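Local structure of ERPC (Borrelia burgdorferi, 4BXM) at residues Ala36-Leu41 / Thr52-Gly57; Phe125-Phe130 / Ala146-Asp151. The protein is an outer-surface lipoprotein that probably captures the host complement regulator factor H, helping the spirochaete to resist complement. All blocks are in the same frame, centred on the assembly; numbering follows the deposited sequence.

Interaction 1 of 2, residues Ala36-Leu41 / Thr52-Gly57; sequences ADLGDL and TGLNVG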
loop_
_atom_site.group_PDB
_atom_site.type_symbol
_atom_site.label_atom_id
_atom_site.label_comp_id
_atom_site.label_asym_id
_atom_site.label_seq_id
_atom_site.Cartn_x
_atom_site.Cartn_y
_atom_site.Cartn_z
ATOM N N ALA A 36 1.603 -0.660 -14.055
ATOM C CA ALA A 36 3.040 -1.022 -14.061
ATOM C C ALA A 36 3.388 -1.721 -12.738
ATOM O O ALA A 36 2.743 -1.446 -11.706
ATOM C CB ALA A 36 3.885 0.228 -14.202
ATOM N N ASP A 37 4.386 -2.612 -12.748
ATOM C CA ASP A 37 4.874 -3.224 -11.512
ATOM C C ASP A 37 5.639 -2.083 -10.841
ATOM O O ASP A 37 6.463 -1.463 -11.511
ATOM C CB ASP A 37 5.866 -4.335 -11.805
ATOM C CG ASP A 37 5.282 -5.422 -12.610
ATOM O OD1 ASP A 37 4.103 -5.787 -12.398
ATOM O OD2 ASP A 37 6.019 -5.931 -13.481
ATOM N N LEU A 38 5.374 -1.758 -9.574
ATOM C CA LEU A 38 6.154 -0.680 -8.931
ATOM C C LEU A 38 7.322 -1.170 -8.063
ATOM O O LEU A 38 8.466 -0.684 -8.174
ATOM C CB LEU A 38 5.239 0.249 -8.138
ATOM C CG LEU A 38 5.946 1.397 -7.397
ATOM C CD1 LEU A 38 6.661 2.342 -8.355
ATOM C CD2 LEU A 38 4.996 2.148 -6.464
ATOM N N GLY A 39 7.048 -2.118 -7.170
ATOM C CA GLY A 39 8.076 -2.616 -6.276
ATOM C C GLY A 39 7.468 -3.567 -5.278
ATOM O O GLY A 39 6.456 -4.297 -5.565
ATOM N N ASP A 40 8.075 -3.551 -4.097
ATOM C CA ASP A 40 7.595 -4.322 -2.984
ATOM C C ASP A 40 6.870 -3.493 -1.925
ATOM O O ASP A 40 7.343 -2.441 -1.568
ATOM C CB ASP A 40 8.799 -4.962 -2.289
ATOM C CG ASP A 40 9.377 -6.144 -3.095
ATOM O OD1 ASP A 40 8.686 -6.670 -4.001
ATOM O OD2 ASP A 40 10.470 -6.587 -2.739
ATOM N N LEU A 41 5.795 -4.056 -1.364
ATOM C CA LEU A 41 5.191 -3.542 -0.160
ATOM C C LEU A 41 5.477 -4.507 0.988
ATOM O O LEU A 41 5.061 -5.656 0.976
ATOM C CB LEU A 41 3.672 -3.286 -0.316
ATOM C CG LEU A 41 2.987 -2.579 0.870
ATOM C CD1 LEU A 41 3.352 -1.131 0.915
ATOM C CD2 LEU A 41 1.470 -2.675 0.776
ATOM N N THR A 52 3.360 -0.065 6.896
ATOM C CA THR A 52 3.811 -0.584 5.618
ATOM C C THR A 52 4.899 0.271 5.082
ATOM O O THR A 52 4.925 1.506 5.247
ATOM C CB THR A 52 2.689 -0.693 4.566
ATOM O OG1 THR A 52 2.160 0.610 4.225
ATOM C CG2 THR A 52 1.556 -1.523 5.126
ATOM N N GLY A 53 5.775 -0.361 4.337
ATOM C CA GLY A 53 6.874 0.334 3.725
ATOM C C GLY A 53 7.006 -0.101 2.270
ATOM O O GLY A 53 6.638 -1.190 1.872
ATOM N N LEU A 54 7.445 0.813 1.460
ATOM C CA LEU A 54 7.604 0.566 0.071
ATOM C C LEU A 54 9.065 0.604 -0.304
ATOM O O LEU A 54 9.760 1.519 0.071
ATOM C CB LEU A 54 6.840 1.628 -0.712
ATOM C CG LEU A 54 6.878 1.706 -2.251
ATOM C CD1 LEU A 54 6.079 0.578 -2.873
ATOM C CD2 LEU A 54 6.224 3.041 -2.719
ATOM N N ASN A 55 9.482 -0.403 -1.031
ATOM C CA ASN A 55 10.804 -0.580 -1.580
ATOM C C ASN A 55 10.662 -0.556 -3.079
ATOM O O ASN A 55 9.957 -1.335 -3.639
ATOM C CB ASN A 55 11.358 -1.912 -1.145
ATOM C CG ASN A 55 11.750 -1.927 0.292
ATOM O OD1 ASN A 55 12.049 -0.922 0.858
ATOM N ND2 ASN A 55 11.715 -3.056 0.880
ATOM N N VAL A 56 11.320 0.377 -3.716
ATOM C CA VAL A 56 11.193 0.527 -5.143
ATOM C C VAL A 56 12.539 0.630 -5.786
ATOM O O VAL A 56 13.295 1.477 -5.500
ATOM C CB VAL A 56 10.379 1.753 -5.531
ATOM C CG1 VAL A 56 10.309 1.901 -7.029
ATOM C CG2 VAL A 56 8.988 1.646 -4.991
ATOM N N GLY A 57 12.788 -0.267 -6.697
ATOM C CA GLY A 57 13.965 -0.210 -7.501
ATOM C C GLY A 57 15.215 -0.848 -6.988
ATOM O O GLY A 57 15.339 -1.258 -5.883
HETATM O O HOH W 1 11.103 -1.487 -7.951
#
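D40 and N55 form an antiparallel hydrogen-bonded pair in a beta hairpin whose two short segments run at 135° to each other: D40 N donates to N55 O at 2.9 Å, and N55 N returns an almost straight bond (175°) to D40 O at 3.0 Å. The pair shows how a hairpin can divide its faces by polarity. D40 and N55 put their side chains on one face, where the two CB atoms stand 4.1 Å apart and the N55 amide oxygen is engaged by T68. The opposite face carries L41 and L54. There L41 CD1 rests against G53 O at 3.4 Å and against T52 CB at 3.7 Å. Farther along, L38 extends its CG trans to its own nitrogen (chi1 179°), which brings CD2 within 4.0 Å of L54 CD2, the two leucines crossing at about a right angle, while its CG lies 3.9 Å from V56 CG2. Y100, from a loop, touches all three of these residues. L38 and G39 also form a classic beta bulge opposite I26 of strand 21-29. Two backbone bonds thus fix the register at D40 and N55, while L38, L54 and V56 add apolar contacts and also lie against backbone carbonyls.

Interaction 2 of 2, residues Phe125-Phe130 / Ala146-Asp151; sequences FEYITF and AILLED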
loop_
_atom_site.group_PDB
_atom_site.type_symbol
_atom_site.label_atom_id
_atom_site.label_comp_id
_atom_site.label_asym_id
_atom_site.label_seq_id
_atom_site.Cartn_x
_atom_site.Cartn_y
_atom_site.Cartn_z
ATOM N N PHE A 125 -6.523 -12.322 -13.159
ATOM C CA PHE A 125 -6.211 -12.504 -11.734
ATOM C C PHE A 125 -6.898 -11.411 -10.855
ATOM O O PHE A 125 -7.010 -10.260 -11.260
ATOM C CB PHE A 125 -4.709 -12.485 -11.545
ATOM C CG PHE A 125 -4.034 -13.734 -12.024
ATOM C CD1 PHE A 125 -3.662 -13.873 -13.374
ATOM C CD2 PHE A 125 -3.790 -14.789 -11.141
ATOM C CE1 PHE A 125 -3.039 -15.032 -13.827
ATOM C CE2 PHE A 125 -3.168 -15.950 -11.586
ATOM C CZ PHE A 125 -2.794 -16.073 -12.933
ATOM N N GLU A 126 -7.357 -11.787 -9.677
ATOM C CA GLU A 126 -7.967 -10.872 -8.709
ATOM C C GLU A 126 -6.902 -10.068 -7.932
ATOM O O GLU A 126 -6.002 -10.626 -7.282
ATOM C CB GLU A 126 -8.824 -11.670 -7.739
ATOM C CG GLU A 126 -9.946 -12.416 -8.416
ATOM C CD GLU A 126 -11.020 -12.848 -7.425
ATOM O OE1 GLU A 126 -10.766 -13.714 -6.556
ATOM O OE2 GLU A 126 -12.133 -12.313 -7.487
ATOM N N TYR A 127 -6.962 -8.748 -8.062
ATOM C CA TYR A 127 -6.131 -7.854 -7.261
ATOM C C TYR A 127 -6.989 -7.021 -6.278
ATOM O O TYR A 127 -8.176 -6.777 -6.513
ATOM C CB TYR A 127 -5.372 -6.937 -8.153
ATOM C CG TYR A 127 -4.378 -7.605 -9.021
ATOM C CD1 TYR A 127 -4.781 -8.343 -10.127
ATOM C CD2 TYR A 127 -3.031 -7.471 -8.776
ATOM C CE1 TYR A 127 -3.864 -8.949 -10.963
ATOM C CE2 TYR A 127 -2.086 -8.072 -9.593
ATOM C CZ TYR A 127 -2.524 -8.813 -10.681
ATOM O OH TYR A 127 -1.578 -9.382 -11.450
ATOM N N ILE A 128 -6.355 -6.581 -5.188
ATOM C CA ILE A 128 -6.956 -5.609 -4.278
ATOM C C ILE A 128 -6.510 -4.354 -4.852
ATOM O O ILE A 128 -5.319 -4.247 -5.193
ATOM C CB ILE A 128 -6.431 -5.740 -2.842
ATOM C CG1 ILE A 128 -7.120 -6.907 -2.117
ATOM C CG2 ILE A 128 -6.681 -4.482 -2.004
ATOM C CD1 ILE A 128 -8.546 -6.641 -1.668
ATOM N N THR A 129 -7.444 -3.410 -5.084
ATOM C CA THR A 129 -6.990 -2.113 -5.658
ATOM C C THR A 129 -7.359 -1.032 -4.736
ATOM O O THR A 129 -8.366 -1.157 -4.054
ATOM C CB THR A 129 -7.678 -1.709 -6.972
ATOM O OG1 THR A 129 -9.090 -1.710 -6.700
ATOM C CG2 THR A 129 -7.291 -2.727 -8.069
ATOM N N PHE A 130 -6.606 0.052 -4.768
ATOM C CA PHE A 130 -7.061 1.195 -3.970
ATOM C C PHE A 130 -6.492 2.457 -4.518
ATOM O O PHE A 130 -5.398 2.485 -5.130
ATOM C CB PHE A 130 -6.718 1.051 -2.438
ATOM C CG PHE A 130 -5.244 0.840 -2.138
ATOM C CD1 PHE A 130 -4.673 -0.429 -2.258
ATOM C CD2 PHE A 130 -4.423 1.876 -1.794
ATOM C CE1 PHE A 130 -3.333 -0.654 -1.984
ATOM C CE2 PHE A 130 -3.046 1.663 -1.524
ATOM C CZ PHE A 130 -2.501 0.398 -1.629
ATOM N N ALA A 146 -2.457 -1.597 -6.949
ATOM C CA ALA A 146 -2.984 -2.976 -6.912
ATOM C C ALA A 146 -1.986 -4.000 -6.419
ATOM O O ALA A 146 -0.750 -3.900 -6.624
ATOM C CB ALA A 146 -3.534 -3.383 -8.277
ATOM N N ILE A 147 -2.544 -4.977 -5.736
ATOM C CA ILE A 147 -1.761 -6.036 -5.100
ATOM C C ILE A 147 -2.505 -7.338 -5.292
ATOM O O ILE A 147 -3.693 -7.427 -5.014
ATOM C CB ILE A 147 -1.629 -5.859 -3.552
ATOM C CG1 ILE A 147 -0.790 -4.643 -3.233
ATOM C CG2 ILE A 147 -1.000 -7.104 -2.973
ATOM C CD1 ILE A 147 -0.957 -4.023 -1.857
ATOM N N LEU A 148 -1.797 -8.396 -5.625
ATOM C CA LEU A 148 -2.475 -9.670 -5.810
ATOM C C LEU A 148 -3.271 -10.155 -4.601
ATOM O O LEU A 148 -2.813 -10.253 -3.484
ATOM C CB LEU A 148 -1.455 -10.743 -6.267
ATOM C CG LEU A 148 -1.994 -12.018 -6.901
ATOM C CD1 LEU A 148 -2.766 -11.716 -8.196
ATOM C CD2 LEU A 148 -0.805 -12.933 -7.190
ATOM N N LEU A 149 -4.506 -10.488 -4.831
ATOM C CA LEU A 149 -5.399 -10.819 -3.753
ATOM C C LEU A 149 -4.967 -12.056 -2.985
ATOM O O LEU A 149 -5.115 -12.116 -1.743
ATOM C CB LEU A 149 -6.820 -10.997 -4.300
ATOM C CG LEU A 149 -7.793 -11.577 -3.269
ATOM C CD1 LEU A 149 -7.969 -10.680 -2.061
ATOM C CD2 LEU A 149 -9.106 -11.800 -3.969
ATOM N N GLU A 150 -4.403 -13.037 -3.711
ATOM C CA GLU A 150 -3.982 -14.289 -3.067
ATOM C C GLU A 150 -2.800 -14.110 -2.202
ATOM O O GLU A 150 -2.755 -14.703 -1.169
ATOM C CB GLU A 150 -3.699 -15.380 -4.106
ATOM C CG GLU A 150 -4.994 -16.168 -4.354
ATOM C CD GLU A 150 -5.514 -16.813 -3.060
ATOM O OE1 GLU A 150 -4.681 -17.468 -2.380
ATOM O OE2 GLU A 150 -6.718 -16.647 -2.712
ATOM N N ASP A 151 -1.867 -13.270 -2.629
ATOM C CA ASP A 151 -0.700 -12.874 -1.805
ATOM C C ASP A 151 -1.077 -12.328 -0.437
ATOM O O ASP A 151 -0.421 -12.668 0.542
ATOM C CB ASP A 151 0.145 -11.816 -2.491
ATOM C CG ASP A 151 0.964 -12.361 -3.622
ATOM O OD1 ASP A 151 1.142 -13.607 -3.613
ATOM O OD2 ASP A 151 1.425 -11.532 -4.495
HETATM O O HOH W 2 -5.251 -13.043 -6.728
#
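Y127 and L148 meet as a ring and a methyl group near the end of an antiparallel beta hairpin, strands 125-134 and 142-148, the second of which runs directly into helix 149-156. The case illustrates how a strand-to-helix junction can be packed by two consecutive leucines fitting different hollows. L148, at the N-cap position, starts away from the partner strand, but its extended first torsion (chi1 -163°) brings CD1 back over one face of the Y127 ring. This CH-pi contact has CD1 3.9 Å from the Y127 ring centroid and 15° off the ring normal. The same methyl is bordered by F125 CB at 3.9 Å, so it sits in a notch between F125 CB and the Y127 ring, where the carbonyl oxygen of E126, the residue between them in sequence, also touches it. L149 fills a different hollow, between E126 and I128. It lies alongside E126 and points the same way, with CD2 3.8 Å from E126 CB, while its other methyl, CD1, rests 3.9 Å from I128 CG1. L152, one turn further along the helix, adds to the packing on I128 and I147.

Farther along the strands, the A146 methyl fits between Y127 CB and T129 CG2, 3.8 Å from the latter, and W35 packs on this alanine as well. On the face of I128 and I147, I147 reaches out with CD1 to the edge of the F130 ring, 4.1 Å from F130 CE1. Paired backbone bonds between I128 and I147 hold the strands together here. Where the helix starts, E126 O receives two donors: L149 N at 2.9 Å, and a water at 2.6 Å that in turn accepts the N-H of E150.

Interaction 1 and interaction 2 belong to one antiparallel sheet and come in series along the chain, the first hairpin closing before the second opens. Their centres are 14 Å apart. In the order of strands, 125-134 and 142-148 are followed by 21-29, then 35-45 and 50-56, so strand 21-29 lies between the two hairpins and bonds to both. Even so, they touch directly: L41 CD2 of the first packs 3.8 Å from I147 CD1 of the second, and I147 also meets V24 and I26 on the strand between. At this point the two hairpins share apolar packing across strand 21-29, joining the N-terminal strands to the C-terminal strand that leads into helix 149-156.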